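PDB 2O56: putative mandelate racemase from Salmonella typhimurium, which binds magnesium as a member of the enolase superfamily and is probably a hydro-lyase, although its physiological substrate is not established. Local coordinates for residues 256-261 against 288-293; 243-248 against 344-349. All blocks are in the same frame, centred on the assembly; numbering follows the deposited sequence.

Contact 1: 256-261 against 288-293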
ATOM      1  N   ALA A 256       6.148  12.015  -6.954  1.00 23.30           N
ATOM      2  CA  ALA A 256       4.772  11.554  -7.182  1.00 22.20           C
ATOM      3  C   ALA A 256       4.129  12.287  -8.341  1.00 24.36           C
ATOM      4  O   ALA A 256       3.233  11.744  -8.990  1.00 26.40           O
ATOM      5  CB  ALA A 256       3.915  11.689  -5.916  1.00 23.23           C
ATOM      6  N   GLN A 257       4.594  13.514  -8.598  1.00 20.77           N
ATOM      7  CA  GLN A 257       4.083  14.323  -9.699  1.00 26.36           C
ATOM      8  C   GLN A 257       4.483  13.712 -11.045  1.00 22.35           C
ATOM      9  O   GLN A 257       3.666  13.632 -11.959  1.00 25.06           O
ATOM     10  CB  GLN A 257       4.565  15.778  -9.606  1.00 20.19           C
ATOM     11  CG  GLN A 257       4.286  16.480  -8.280  1.00 23.94           C
ATOM     12  CD  GLN A 257       2.889  16.271  -7.745  1.00 26.77           C
ATOM     13  OE1 GLN A 257       2.705  15.941  -6.575  1.00 26.17           O
ATOM     14  NE2 GLN A 257       1.898  16.476  -8.587  1.00 21.57           N
ATOM     15  N   MET A 258       5.736  13.269 -11.156  1.00 23.14           N
ATOM     16  CA  MET A 258       6.176  12.490 -12.332  1.00 27.27           C
ATOM     17  C   MET A 258       5.323  11.243 -12.578  1.00 25.32           C
ATOM     18  O   MET A 258       4.968  10.923 -13.726  1.00 18.84           O
ATOM     19  CB  MET A 258       7.658  12.104 -12.208  1.00 24.28           C
ATOM     20  CG  MET A 258       8.327  11.691 -13.542  1.00 22.72           C
ATOM     21  SD  MET A 258       8.733  13.071 -14.639  1.00 25.35           S
ATOM     22  CE  MET A 258       9.967  13.936 -13.665  1.00 21.70           C
ATOM     23  N   LYS A 259       5.032  10.519 -11.498  1.00 18.32           N
ATOM     24  CA  LYS A 259       4.122   9.378 -11.552  1.00 20.08           C
ATOM     25  C   LYS A 259       2.722   9.772 -12.031  1.00 27.08           C
ATOM     26  O   LYS A 259       2.122   9.061 -12.849  1.00 25.36           O
ATOM     27  CB  LYS A 259       4.083   8.663 -10.204  1.00 21.85           C
ATOM     28  CG  LYS A 259       3.351   7.319 -10.164  1.00 23.13           C
ATOM     29  CD  LYS A 259       3.667   6.413 -11.320  1.00 44.13           C
ATOM     30  CE  LYS A 259       2.865   5.114 -11.228  1.00 51.86           C
ATOM     31  NZ  LYS A 259       2.926   4.499  -9.873  1.00 48.45           N
ATOM     32  N   GLN A 260       2.215  10.908 -11.562  1.00 24.07           N
ATOM     33  CA  GLN A 260       0.903  11.372 -12.014  1.00 21.42           C
ATOM     34  C   GLN A 260       0.898  11.642 -13.535  1.00 24.05           C
ATOM     35  O   GLN A 260      -0.048  11.271 -14.209  1.00 24.89           O
ATOM     36  CB  GLN A 260       0.444  12.588 -11.199  1.00 28.08           C
ATOM     37  CG  GLN A 260      -0.905  13.197 -11.595  1.00 34.17           C
ATOM     38  CD  GLN A 260      -2.126  12.392 -11.169  1.00 34.05           C
ATOM     39  OE1 GLN A 260      -2.022  11.340 -10.544  1.00 31.07           O
ATOM     40  NE2 GLN A 260      -3.304  12.902 -11.520  1.00 31.68           N
ATOM     41  N   VAL A 261       1.965  12.243 -14.067  1.00 21.30           N
ATOM     42  CA  VAL A 261       2.077  12.466 -15.515  1.00 24.21           C
ATOM     43  C   VAL A 261       2.112  11.119 -16.260  1.00 22.81           C
ATOM     44  O   VAL A 261       1.365  10.922 -17.204  1.00 24.62           O
ATOM     45  CB  VAL A 261       3.290  13.394 -15.896  1.00 27.16           C
ATOM     46  CG1 VAL A 261       3.341  13.663 -17.439  1.00 19.40           C
ATOM     47  CG2 VAL A 261       3.169  14.733 -15.185  1.00 18.65           C
ATOM     48  N   GLY A 288       7.973   3.785 -10.827  1.00 22.28           N
ATOM     49  CA  GLY A 288       7.704   3.381 -12.225  1.00 22.02           C
ATOM     50  C   GLY A 288       7.371   4.525 -13.161  1.00 23.72           C
ATOM     51  O   GLY A 288       6.814   4.304 -14.248  1.00 25.00           O
ATOM     52  N   SER A 289       7.740   5.751 -12.789  1.00 22.45           N
ATOM     53  CA  SER A 289       7.349   6.932 -13.616  1.00 24.77           C
ATOM     54  C   SER A 289       8.172   7.151 -14.888  1.00 25.30           C
ATOM     55  O   SER A 289       7.649   7.627 -15.906  1.00 24.52           O
ATOM     56  CB  SER A 289       7.353   8.216 -12.783  1.00 25.57           C
ATOM     57  OG  SER A 289       8.608   8.426 -12.148  1.00 23.96           O
ATOM     58  N   LEU A 290       9.461   6.816 -14.837  1.00 22.96           N
ATOM     59  CA  LEU A 290      10.381   7.121 -15.946  1.00 21.62           C
ATOM     60  C   LEU A 290      10.584   5.884 -16.792  1.00 25.66           C
ATOM     61  O   LEU A 290      10.661   4.791 -16.257  1.00 21.23           O
ATOM     62  CB  LEU A 290      11.732   7.649 -15.415  1.00 29.46           C
ATOM     63  CG  LEU A 290      11.678   8.958 -14.604  1.00 24.01           C
ATOM     64  CD1 LEU A 290      13.075   9.406 -14.251  1.00 16.45           C
ATOM     65  CD2 LEU A 290      10.955  10.021 -15.447  1.00 18.52           C
ATOM     66  N   SER A 291      10.650   6.051 -18.113  1.00 25.87           N
ATOM     67  CA  SER A 291      11.043   4.974 -19.009  1.00 21.67           C
ATOM     68  C   SER A 291      12.485   5.149 -19.458  1.00 21.01           C
ATOM     69  O   SER A 291      13.189   4.173 -19.706  1.00 21.20           O
ATOM     70  CB  SER A 291      10.143   4.959 -20.267  1.00 24.05           C
ATOM     71  OG  SER A 291       8.815   4.587 -19.938  1.00 27.15           O
ATOM     72  N   VAL A 292      12.897   6.405 -19.611  1.00 22.08           N
ATOM     73  CA  VAL A 292      14.249   6.752 -20.071  1.00 22.47           C
ATOM     74  C   VAL A 292      14.872   7.676 -19.028  1.00 23.59           C
ATOM     75  O   VAL A 292      14.237   8.638 -18.617  1.00 26.03           O
ATOM     76  CB  VAL A 292      14.213   7.476 -21.450  1.00 18.41           C
ATOM     77  CG1 VAL A 292      15.619   8.031 -21.860  1.00 22.07           C
ATOM     78  CG2 VAL A 292      13.679   6.540 -22.526  1.00 20.93           C
ATOM     79  N   ILE A 293      16.098   7.372 -18.595  1.00 24.99           N
ATOM     80  CA  ILE A 293      16.799   8.237 -17.649  1.00 23.38           C
ATOM     81  C   ILE A 293      17.921   9.024 -18.330  1.00 26.62           C
ATOM     82  O   ILE A 293      18.562   8.536 -19.269  1.00 22.62           O
ATOM     83  CB  ILE A 293      17.287   7.474 -16.391  1.00 20.16           C
ATOM     84  CG1 ILE A 293      18.321   6.418 -16.764  1.00 23.46           C
ATOM     85  CG2 ILE A 293      16.075   6.844 -15.632  1.00 18.25           C
ATOM     86  CD1 ILE A 293      19.227   6.055 -15.596  1.00 21.28           C
TER
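M258 lays its CB and CG over the hydroxyl of S289 and then bends its thioether across the end of L290, packing helix 255-264 against the link that leads from helix 277-286 to strand 292-293. The site lies in the modified TIM barrel of the enolase superfamily, where one outer helix meets the turn by which helix 277-286 leads on to the next barrel strand, 292-293. With CG anti to the backbone N (chi1 -162°) and two further turns beyond it, the M258 chain is bent rather than extended. Its CG stands 3.6 Å from OG of S289 and 3.7 Å from CD2 of L290, and the M258 and L290 side chains cross at about a right angle. The sulfur SD is 3.9 Å from the same CD2 methyl of L290, so a single leucine branch serves both atoms of the methionine. F284 on helix 277-286 touches M258, S289 and L290 alike, while L269 and A271 of strand 269-271 close on M258 from the barrel wall.

G288 leaves the preceding helix with positive phi (71°), a conformation that favours glycine, and S289 follows with its side chain turned toward helix 255-264. The approach there is tight: CA of K259 and CA of S289 are 4.5 Å apart. No hydrogen bond joins the two segments directly; the polar ends turn instead to N287, the residue just before G288. NZ of K259 bonds to the N287 backbone carbonyl and so ties helix 255-264 to the turn, while OG of S289 bonds to the N287 side chain within the turn itself. At the backbone of that lysine, CB of S289 lies 3.5 Å from the N of K259.

Contact 2: 243-248 against 344-349. With MG (magnesium ion), chain I.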
ATOM      1  N   ILE A 243       5.167  10.147 -30.307  1.00 29.33           N
ATOM      2  CA  ILE A 243       6.305  10.747 -29.575  1.00 26.47           C
ATOM      3  C   ILE A 243       7.246   9.689 -28.949  1.00 30.37           C
ATOM      4  O   ILE A 243       6.784   8.754 -28.274  1.00 26.97           O
ATOM      5  CB  ILE A 243       5.764  11.779 -28.530  1.00 30.64           C
ATOM      6  CG1 ILE A 243       4.919  12.831 -29.248  1.00 26.43           C
ATOM      7  CG2 ILE A 243       6.891  12.480 -27.736  1.00 23.57           C
ATOM      8  CD1 ILE A 243       5.747  13.721 -30.223  1.00 27.70           C
ATOM      9  N   PHE A 244       8.557   9.834 -29.194  1.00 28.72           N
ATOM     10  CA  PHE A 244       9.582   8.821 -28.821  1.00 24.07           C
ATOM     11  C   PHE A 244       9.725   8.762 -27.293  1.00 29.92           C
ATOM     12  O   PHE A 244       9.587   7.703 -26.677  1.00 28.04           O
ATOM     13  CB  PHE A 244      10.929   9.231 -29.411  1.00 16.93           C
ATOM     14  CG  PHE A 244      11.951   8.145 -29.463  1.00 22.96           C
ATOM     15  CD1 PHE A 244      11.658   6.903 -30.013  1.00 33.91           C
ATOM     16  CD2 PHE A 244      13.245   8.391 -29.015  1.00 30.63           C
ATOM     17  CE1 PHE A 244      12.637   5.916 -30.073  1.00 32.98           C
ATOM     18  CE2 PHE A 244      14.236   7.406 -29.079  1.00 29.55           C
ATOM     19  CZ  PHE A 244      13.919   6.168 -29.593  1.00 26.26           C
ATOM     20  N   TYR A 245      10.021   9.909 -26.701  1.00 25.02           N
ATOM     21  CA  TYR A 245       9.687  10.120 -25.299  1.00 24.60           C
ATOM     22  C   TYR A 245       9.419  11.570 -24.945  1.00 25.77           C
ATOM     23  O   TYR A 245       9.627  12.464 -25.759  1.00 27.55           O
ATOM     24  CB  TYR A 245      10.733   9.470 -24.397  1.00 19.90           C
ATOM     25  CG  TYR A 245      12.197   9.742 -24.723  1.00 18.58           C
ATOM     26  CD1 TYR A 245      12.840  10.876 -24.242  1.00 25.62           C
ATOM     27  CD2 TYR A 245      12.953   8.822 -25.460  1.00 23.48           C
ATOM     28  CE1 TYR A 245      14.182  11.106 -24.504  1.00 26.05           C
ATOM     29  CE2 TYR A 245      14.302   9.050 -25.722  1.00 22.34           C
ATOM     30  CZ  TYR A 245      14.900  10.195 -25.252  1.00 22.80           C
ATOM     31  OH  TYR A 245      16.233  10.421 -25.494  1.00 28.34           O
ATOM     32  N   TYR A 246       8.933  11.796 -23.721  1.00 24.84           N
ATOM     33  CA  TYR A 246       8.401  13.079 -23.294  1.00 20.76           C
ATOM     34  C   TYR A 246       9.292  13.515 -22.130  1.00 25.52           C
ATOM     35  O   TYR A 246       9.267  12.875 -21.093  1.00 24.07           O
ATOM     36  CB  TYR A 246       6.982  12.837 -22.769  1.00 22.24           C
ATOM     37  CG  TYR A 246       6.129  14.069 -22.490  1.00 26.41           C
ATOM     38  CD1 TYR A 246       6.317  15.257 -23.192  1.00 27.73           C
ATOM     39  CD2 TYR A 246       5.110  14.023 -21.526  1.00 28.23           C
ATOM     40  CE1 TYR A 246       5.521  16.367 -22.946  1.00 24.30           C
ATOM     41  CE2 TYR A 246       4.298  15.139 -21.271  1.00 22.97           C
ATOM     42  CZ  TYR A 246       4.512  16.301 -21.980  1.00 24.16           C
ATOM     43  OH  TYR A 246       3.732  17.397 -21.730  1.00 23.89           O
ATOM     44  N   GLU A 247      10.077  14.581 -22.308  1.00 22.35           N
ATOM     45  CA  GLU A 247      11.235  14.863 -21.451  1.00 22.80           C
ATOM     46  C   GLU A 247      10.947  15.954 -20.414  1.00 23.91           C
ATOM     47  O   GLU A 247      10.435  17.029 -20.737  1.00 22.97           O
ATOM     48  CB  GLU A 247      12.474  15.260 -22.296  1.00 21.39           C
ATOM     49  CG  GLU A 247      13.637  15.725 -21.454  1.00 25.78           C
ATOM     50  CD  GLU A 247      14.913  15.952 -22.232  1.00 35.46           C
ATOM     51  OE1 GLU A 247      15.109  15.342 -23.309  1.00 40.72           O
ATOM     52  OE2 GLU A 247      15.734  16.755 -21.754  1.00 39.72           O
ATOM     53  N   GLU A 248      11.285  15.669 -19.160  1.00 26.26           N
ATOM     54  CA  GLU A 248      11.059  16.601 -18.062  1.00 21.05           C
ATOM     55  C   GLU A 248       9.699  17.305 -18.055  1.00 20.51           C
ATOM     56  O   GLU A 248       9.648  18.538 -18.000  1.00 25.37           O
ATOM     57  CB  GLU A 248      12.178  17.659 -18.048  1.00 31.18           C
ATOM     58  CG  GLU A 248      13.521  17.129 -17.559  1.00 31.24           C
ATOM     59  CD  GLU A 248      14.380  18.211 -16.958  1.00 40.80           C
ATOM     60  OE1 GLU A 248      14.752  19.127 -17.706  1.00 37.57           O
ATOM     61  OE2 GLU A 248      14.682  18.150 -15.742  1.00 37.43           O
ATOM     62  N   PHE A 344      21.670   1.529 -23.335  1.00 25.82           N
ATOM     63  CA  PHE A 344      21.735   2.818 -24.011  1.00 26.71           C
ATOM     64  C   PHE A 344      20.569   2.904 -24.997  1.00 25.49           C
ATOM     65  O   PHE A 344      20.271   1.911 -25.651  1.00 29.45           O
ATOM     66  CB  PHE A 344      23.067   2.904 -24.763  1.00 25.90           C
ATOM     67  CG  PHE A 344      23.147   4.027 -25.744  1.00 20.78           C
ATOM     68  CD1 PHE A 344      23.286   5.340 -25.317  1.00 22.85           C
ATOM     69  CD2 PHE A 344      23.082   3.774 -27.111  1.00 28.56           C
ATOM     70  CE1 PHE A 344      23.374   6.365 -26.225  1.00 29.00           C
ATOM     71  CE2 PHE A 344      23.178   4.802 -28.021  1.00 22.26           C
ATOM     72  CZ  PHE A 344      23.318   6.092 -27.585  1.00 21.10           C
ATOM     73  N   VAL A 345      19.979   4.079 -25.140  1.00 23.12           N
ATOM     74  CA  VAL A 345      19.064   4.382 -26.224  1.00 24.59           C
ATOM     75  C   VAL A 345      19.544   5.333 -27.316  1.00 28.95           C
ATOM     76  O   VAL A 345      19.556   4.969 -28.426  1.00 23.73           O
ATOM     77  CB  VAL A 345      17.621   4.725 -25.790  1.00 30.32           C
ATOM     78  CG1 VAL A 345      17.561   5.796 -24.788  1.00 24.70           C
ATOM     79  CG2 VAL A 345      16.702   5.052 -27.013  1.00 21.74           C
ATOM     80  N   ILE A 346      19.884   6.555 -26.957  1.00 26.91           N
ATOM     81  CA  ILE A 346      20.241   7.586 -27.934  1.00 25.74           C
ATOM     82  C   ILE A 346      21.142   8.651 -27.290  1.00 32.39           C
ATOM     83  O   ILE A 346      21.163   8.786 -26.064  1.00 28.62           O
ATOM     84  CB  ILE A 346      18.984   8.154 -28.671  1.00 27.45           C
ATOM     85  CG1 ILE A 346      19.344   8.763 -30.035  1.00 25.65           C
ATOM     86  CG2 ILE A 346      18.155   9.076 -27.783  1.00 23.65           C
ATOM     87  CD1 ILE A 346      18.109   9.056 -30.920  1.00 21.40           C
ATOM     88  N   HIS A 347      21.941   9.341 -28.103  1.00 25.36           N
ATOM     89  CA  HIS A 347      22.809  10.424 -27.638  1.00 25.55           C
ATOM     90  C   HIS A 347      22.221  11.789 -28.039  1.00 28.47           C
ATOM     91  O   HIS A 347      21.565  11.914 -29.084  1.00 29.17           O
ATOM     92  CB  HIS A 347      24.224  10.225 -28.220  1.00 30.09           C
ATOM     93  CG  HIS A 347      25.225  11.272 -27.826  1.00 26.90           C
ATOM     94  ND1 HIS A 347      26.145  11.081 -26.812  1.00 25.12           N
ATOM     95  CD2 HIS A 347      25.482  12.502 -28.338  1.00 23.03           C
ATOM     96  CE1 HIS A 347      26.898  12.161 -26.697  1.00 27.98           C
ATOM     97  NE2 HIS A 347      26.511  13.040 -27.605  1.00 28.43           N
ATOM     98  N   GLU A 348      22.455  12.802 -27.207  1.00 23.73           N
ATOM     99  CA  GLU A 348      21.945  14.157 -27.446  1.00 23.88           C
ATOM    100  C   GLU A 348      22.986  15.060 -28.100  1.00 31.09           C
ATOM    101  O   GLU A 348      24.048  15.297 -27.532  1.00 27.93           O
ATOM    102  CB  GLU A 348      21.495  14.806 -26.128  1.00 26.53           C
ATOM    103  CG  GLU A 348      21.042  16.264 -26.269  1.00 26.78           C
ATOM    104  CD  GLU A 348      20.419  16.838 -24.993  1.00 38.41           C
ATOM    105  OE1 GLU A 348      20.779  16.372 -23.893  1.00 26.15           O
ATOM    106  OE2 GLU A 348      19.583  17.770 -25.095  1.00 33.96           O
ATOM    107  N   LEU A 349      22.656  15.615 -29.262  1.00 26.36           N
ATOM    108  CA  LEU A 349      23.561  16.561 -29.919  1.00 27.78           C
ATOM    109  C   LEU A 349      22.978  17.960 -30.063  1.00 27.96           C
ATOM    110  O   LEU A 349      21.993  18.159 -30.780  1.00 28.27           O
ATOM    111  CB  LEU A 349      24.004  16.044 -31.291  1.00 30.59           C
ATOM    112  CG  LEU A 349      24.862  17.011 -32.113  1.00 36.27           C
ATOM    113  CD1 LEU A 349      26.312  16.914 -31.714  1.00 34.37           C
ATOM    114  CD2 LEU A 349      24.696  16.732 -33.573  1.00 35.58           C
TER
HETATM  115 MG    MG I2001      16.584  18.750 -21.370  1.00 38.11          MG
HETATM  116  O   HOH W   1      18.638  15.489 -22.426  1.00 29.51           O
HETATM  117  O   HOH W   2      18.479  18.876 -22.522  1.00 49.56           O
HETATM  118  O   HOH W   3      14.705  19.401 -20.013  1.00 40.13           O
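A chi1 of -163° swings the F244 ring away from its own backbone N and out to V345, while Y245, its CG held between the backbone N and the carbonyl carbon (chi1 48°), aims its phenol at I346. CG2 of V345 lies 4.0 Å from CZ of F244, approaching the ring obliquely. The I346 methyl CG2 comes in near the plane of both rings, at their edges, and is 3.3 Å from OH of Y245. That buried hydroxyl is satisfied by Q321.

Next to this apolar layer, toward the C-terminal ends of the strands, the two segments are bridged by solvent at the active-site metal. E247, extended beyond CG, binds magnesium through OE2 at 2.2 Å; E221 and E273 supply the other protein ligands. Water 1 donates to OE2 of E247 and, at 2.7 Å, to OE1 of E348. Water 2, itself on the magnesium, donates to OE2 of E348, placing this carboxylate in the second shell. K172 forms salt bridges with E247 and E348, which probably eases the repulsion between the two carboxylates. The contact thus spans the barrel interior: strand 246-247 is flanked by parallel strands 217-221 and 269-271, whereas strand 347-350 runs beside strand 130-135 and is backed by helix 328-340.

The centres of contacts 1 and 2 are 14 Å apart, within the same barrel domain. Both segments of contact 1 fall between the two segments of contact 2 in the sequence: strand 246-247 is followed by helix 255-264, strand 292-293 comes later, and strand 347-350 last. Strands 246-247 and 292-293 belong to one parallel sheet, separated by strand 269-271. The segments also touch one another, V292 CG2 lying 3.8 Å from Y245 CD2. Contact 2 thus crosses the interior beside the magnesium, whereas contact 1 joins the outer helix to the turn that leads into the wall, and both reach a neighbouring subunit, whose P192 packs on V292, F244, Y245 and V345.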